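Local coordinates for heat shock protein-related protein (Deinococcus radiodurans, PDB 4FEI) that probably acts as a small heat shock protein, a chaperone of the stress response, represented here by its alpha-crystallin domain, at residues A[1-13]-A[56-70]. Numbering follows the deposited sequence.
Sequences QGGPWTPAADWRD and SERPSGRFVRELAFP
In the alpha-crystallin beta-sandwich, exemplified here, strands 9-13 and 62-68 belong to opposing sheets, run 26° from parallel with axes 10.0 Å apart, and close the gap with side chains; strand 9-13 also pairs with a strand of the second subunit. Trp11 reaches across with its indole, and Pro70 sets CG and CD over one face, Pro70 CG 3.6 Å from the centroid of the Trp11 five-membered ring in a CH-pi contact. Phe69 CD2 meets Trp11 CH2 obliquely at 3.5 Å, while Leu67 CB lies at the indole edge. A leucine in place of Trp11 would probably leave Pro70 without its aromatic platform and open a gap beside Phe69. Further along, Phe63 turns its edge to the face of Trp5, planes at 73°, and takes Pro7 CG over its own face. Phe63 CG sits between its backbone N and carbonyl carbon (chi1 79°), which sets the ring beside Trp5; Arg47 adds a cation-pi contact to that indole. Just before the corner at Gly61, Ser60 N donates a hydrogen bond to Gly3 O at 2.9 Å, in the carbonyl plane, and one water bridges Trp5 N to the carbonyls of Ser60 and Arg62. Arg65, bent at chi3, slips its guanidinium between Leu67 CD2 and Thr6 CG2 on opposite faces; Arg65 NH1 meets Glu57 of the second subunit in a salt bridge and donates a bent hydrogen bond to Pro7 O at 2.8 Å.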
# COMPACT_ATOMS: atom_id res chain seq x y z
N GLN A 1 -10.10 1.43 -16.00
CA GLN A 1 -10.45 1.12 -14.58
C GLN A 1 -9.54 0.03 -14.04
O GLN A 1 -9.61 -1.13 -14.51
CB GLN A 1 -11.92 0.73 -14.48
CG GLN A 1 -12.83 1.93 -14.71
CD GLN A 1 -14.13 1.61 -15.46
OE1 GLN A 1 -15.24 1.76 -14.92
NE2 GLN A 1 -14.00 1.18 -16.73
N GLY A 2 -8.68 0.41 -13.07
CA GLY A 2 -7.60 -0.43 -12.51
C GLY A 2 -6.27 -0.27 -13.27
O GLY A 2 -6.02 -1.01 -14.23
N GLY A 3 -5.43 0.68 -12.84
CA GLY A 3 -4.24 1.10 -13.62
C GLY A 3 -3.00 0.23 -13.49
O GLY A 3 -2.93 -0.65 -12.61
N PRO A 4 -2.00 0.46 -14.35
CA PRO A 4 -0.77 -0.35 -14.27
C PRO A 4 -0.03 -0.03 -12.96
O PRO A 4 0.05 1.13 -12.55
CB PRO A 4 0.06 0.10 -15.48
CG PRO A 4 -0.92 0.92 -16.37
CD PRO A 4 -1.94 1.48 -15.42
N TRP A 5 0.52 -1.06 -12.33
CA TRP A 5 1.06 -0.94 -10.99
C TRP A 5 2.58 -0.78 -10.99
O TRP A 5 3.32 -1.65 -11.51
CB TRP A 5 0.68 -2.19 -10.17
CG TRP A 5 0.85 -2.02 -8.72
CD1 TRP A 5 1.06 -0.84 -8.04
CD2 TRP A 5 0.78 -3.06 -7.72
NE1 TRP A 5 1.11 -1.08 -6.69
CE2 TRP A 5 0.95 -2.44 -6.47
CE3 TRP A 5 0.59 -4.45 -7.77
CZ2 TRP A 5 0.94 -3.16 -5.28
CZ3 TRP A 5 0.59 -5.16 -6.60
CH2 TRP A 5 0.77 -4.51 -5.36
N THR A 6 3.03 0.34 -10.40
CA THR A 6 4.43 0.59 -10.07
C THR A 6 4.51 0.93 -8.57
O THR A 6 4.31 2.08 -8.18
CB THR A 6 5.04 1.69 -10.98
OG1 THR A 6 4.95 1.26 -12.36
CG2 THR A 6 6.55 1.97 -10.66
N PRO A 7 4.80 -0.08 -7.73
CA PRO A 7 4.80 0.15 -6.27
C PRO A 7 5.96 1.03 -5.85
O PRO A 7 7.11 0.79 -6.27
CB PRO A 7 4.93 -1.27 -5.68
CG PRO A 7 5.34 -2.18 -6.79
CD PRO A 7 5.02 -1.50 -8.10
N ALA A 8 5.65 2.05 -5.05
CA ALA A 8 6.62 3.03 -4.58
C ALA A 8 7.74 2.39 -3.68
O ALA A 8 7.46 1.50 -2.85
CB ALA A 8 5.90 4.18 -3.88
N ALA A 9 8.98 2.83 -3.86
CA ALA A 9 10.18 2.19 -3.24
C ALA A 9 11.07 3.21 -2.47
O ALA A 9 11.34 4.30 -2.95
CB ALA A 9 11.03 1.50 -4.28
N ASP A 10 11.50 2.83 -1.28
CA ASP A 10 12.47 3.58 -0.50
C ASP A 10 13.72 2.74 -0.29
O ASP A 10 13.65 1.52 -0.15
CB ASP A 10 11.90 3.88 0.91
CG ASP A 10 10.92 5.06 0.92
OD1 ASP A 10 10.80 5.75 -0.12
OD2 ASP A 10 10.28 5.27 1.97
N TRP A 11 14.86 3.40 -0.22
CA TRP A 11 16.09 2.81 0.28
C TRP A 11 16.47 3.47 1.61
O TRP A 11 16.63 4.68 1.70
CB TRP A 11 17.21 3.00 -0.72
CG TRP A 11 17.05 2.09 -1.94
CD1 TRP A 11 16.59 2.45 -3.18
CD2 TRP A 11 17.38 0.69 -2.02
NE1 TRP A 11 16.59 1.33 -4.02
CE2 TRP A 11 17.06 0.25 -3.33
CE3 TRP A 11 17.92 -0.22 -1.11
CZ2 TRP A 11 17.29 -1.07 -3.75
CZ3 TRP A 11 18.12 -1.55 -1.52
CH2 TRP A 11 17.80 -1.96 -2.83
N ARG A 12 16.55 2.66 2.65
CA ARG A 12 16.91 3.17 3.98
C ARG A 12 18.32 2.70 4.34
O ARG A 12 18.68 1.54 4.12
CB ARG A 12 15.88 2.71 5.03
CG ARG A 12 16.24 3.07 6.49
CD ARG A 12 15.19 2.54 7.45
NE ARG A 12 14.95 1.08 7.35
CZ ARG A 12 13.83 0.47 7.77
NH1 ARG A 12 12.82 1.18 8.30
NH2 ARG A 12 13.71 -0.87 7.64
N ASP A 13 19.11 3.63 4.85
CA ASP A 13 20.43 3.33 5.33
C ASP A 13 20.24 2.81 6.73
O ASP A 13 19.89 3.55 7.63
CB ASP A 13 21.25 4.62 5.32
CG ASP A 13 22.65 4.45 5.90
OD1 ASP A 13 23.10 3.29 6.10
OD2 ASP A 13 23.29 5.50 6.17
N SER A 56 -12.42 3.97 -9.76
CA SER A 56 -11.12 3.33 -9.54
C SER A 56 -9.97 4.35 -9.53
O SER A 56 -9.84 5.15 -10.47
CB SER A 56 -10.88 2.27 -10.63
OG SER A 56 -9.68 1.57 -10.42
N GLU A 57 -9.15 4.32 -8.48
CA GLU A 57 -7.85 5.04 -8.45
C GLU A 57 -6.68 4.04 -8.27
O GLU A 57 -5.53 4.33 -8.66
CB GLU A 57 -7.80 6.05 -7.30
CG GLU A 57 -8.79 7.18 -7.36
CD GLU A 57 -8.77 8.03 -6.08
OE1 GLU A 57 -7.88 7.81 -5.23
OE2 GLU A 57 -9.65 8.93 -5.90
N ARG A 58 -7.00 2.88 -7.71
CA ARG A 58 -5.99 1.93 -7.27
C ARG A 58 -5.44 1.12 -8.43
O ARG A 58 -6.21 0.67 -9.28
CB ARG A 58 -6.60 0.98 -6.24
CG ARG A 58 -7.09 1.64 -4.91
CD ARG A 58 -7.19 0.62 -3.81
NE ARG A 58 -7.83 -0.59 -4.34
CZ ARG A 58 -7.64 -1.82 -3.87
NH1 ARG A 58 -8.28 -2.83 -4.45
NH2 ARG A 58 -6.82 -2.05 -2.84
N PRO A 59 -4.10 0.90 -8.45
CA PRO A 59 -3.47 0.03 -9.48
C PRO A 59 -3.76 -1.46 -9.27
O PRO A 59 -3.93 -1.88 -8.13
CB PRO A 59 -1.97 0.27 -9.28
CG PRO A 59 -1.82 1.25 -8.15
CD PRO A 59 -3.12 1.38 -7.45
N SER A 60 -3.77 -2.24 -10.36
CA SER A 60 -4.02 -3.69 -10.32
C SER A 60 -3.01 -4.43 -11.17
O SER A 60 -2.39 -3.85 -12.05
CB SER A 60 -5.39 -4.03 -10.94
OG SER A 60 -6.40 -3.64 -10.07
N GLY A 61 -2.97 -5.76 -10.99
CA GLY A 61 -2.27 -6.66 -11.88
C GLY A 61 -0.82 -6.85 -11.48
O GLY A 61 -0.45 -6.60 -10.33
N ARG A 62 -0.01 -7.29 -12.45
CA ARG A 62 1.41 -7.58 -12.23
C ARG A 62 2.26 -6.31 -12.20
O ARG A 62 1.95 -5.33 -12.87
CB ARG A 62 1.90 -8.57 -13.28
CG ARG A 62 3.39 -8.52 -13.61
CD ARG A 62 4.20 -9.52 -12.80
NE ARG A 62 5.45 -9.75 -13.49
CZ ARG A 62 6.20 -10.82 -13.33
NH1 ARG A 62 5.83 -11.76 -12.45
NH2 ARG A 62 7.33 -10.92 -14.02
N PHE A 63 3.28 -6.32 -11.36
CA PHE A 63 4.25 -5.25 -11.32
C PHE A 63 5.68 -5.82 -11.50
O PHE A 63 5.95 -6.96 -11.13
CB PHE A 63 4.15 -4.49 -9.98
CG PHE A 63 4.82 -5.21 -8.80
CD1 PHE A 63 6.21 -5.10 -8.56
CD2 PHE A 63 4.06 -5.94 -7.90
CE1 PHE A 63 6.79 -5.73 -7.49
CE2 PHE A 63 4.65 -6.56 -6.80
CZ PHE A 63 6.01 -6.47 -6.60
N VAL A 64 6.56 -5.03 -12.09
CA VAL A 64 7.93 -5.39 -12.24
C VAL A 64 8.79 -4.15 -12.01
O VAL A 64 8.62 -3.13 -12.71
CB VAL A 64 8.26 -6.01 -13.67
CG1 VAL A 64 9.76 -6.39 -13.76
CG2 VAL A 64 7.34 -7.18 -13.99
N ARG A 65 9.71 -4.22 -11.04
CA ARG A 65 10.69 -3.13 -10.83
C ARG A 65 12.13 -3.63 -10.89
O ARG A 65 12.45 -4.71 -10.37
CB ARG A 65 10.43 -2.37 -9.53
CG ARG A 65 9.06 -1.75 -9.54
CD ARG A 65 8.98 -0.57 -8.76
NE ARG A 65 9.72 0.54 -9.36
CZ ARG A 65 9.97 1.65 -8.69
NH1 ARG A 65 9.50 1.80 -7.42
NH2 ARG A 65 10.68 2.61 -9.25
N GLU A 66 12.98 -2.84 -11.56
CA GLU A 66 14.41 -3.08 -11.64
C GLU A 66 15.09 -1.89 -10.92
O GLU A 66 15.02 -0.73 -11.38
CB GLU A 66 14.85 -3.18 -13.09
CG GLU A 66 15.97 -4.13 -13.36
CD GLU A 66 16.11 -4.48 -14.85
OE1 GLU A 66 16.11 -5.71 -15.18
OE2 GLU A 66 16.23 -3.54 -15.70
N LEU A 67 15.70 -2.18 -9.76
CA LEU A 67 16.11 -1.13 -8.82
C LEU A 67 17.59 -1.27 -8.50
O LEU A 67 18.03 -2.35 -8.07
CB LEU A 67 15.29 -1.17 -7.51
CG LEU A 67 13.76 -1.22 -7.54
CD1 LEU A 67 13.27 -1.75 -6.22
CD2 LEU A 67 13.09 0.13 -7.85
N ALA A 68 18.35 -0.20 -8.74
CA ALA A 68 19.82 -0.24 -8.57
C ALA A 68 20.13 -0.00 -7.12
O ALA A 68 19.50 0.88 -6.51
CB ALA A 68 20.48 0.85 -9.42
N PHE A 69 21.06 -0.78 -6.56
CA PHE A 69 21.51 -0.54 -5.17
C PHE A 69 22.20 0.83 -5.05
O PHE A 69 23.10 1.12 -5.81
CB PHE A 69 22.48 -1.61 -4.69
CG PHE A 69 21.88 -2.99 -4.62
CD1 PHE A 69 22.29 -4.00 -5.51
CD2 PHE A 69 20.95 -3.29 -3.64
CE1 PHE A 69 21.73 -5.28 -5.44
CE2 PHE A 69 20.38 -4.58 -3.55
CZ PHE A 69 20.78 -5.58 -4.45
N PRO A 70 21.76 1.66 -4.09
CA PRO A 70 22.39 2.99 -3.87
C PRO A 70 23.78 2.83 -3.31
O PRO A 70 24.59 3.76 -3.39
CB PRO A 70 21.48 3.65 -2.79
CG PRO A 70 20.21 2.82 -2.79
CD PRO A 70 20.61 1.42 -3.20
O HOH W 1 -4.30 3.34 -11.24
O HOH W 2 -0.02 -3.76 -13.33
O HOH W 3 6.01 -2.21 -11.77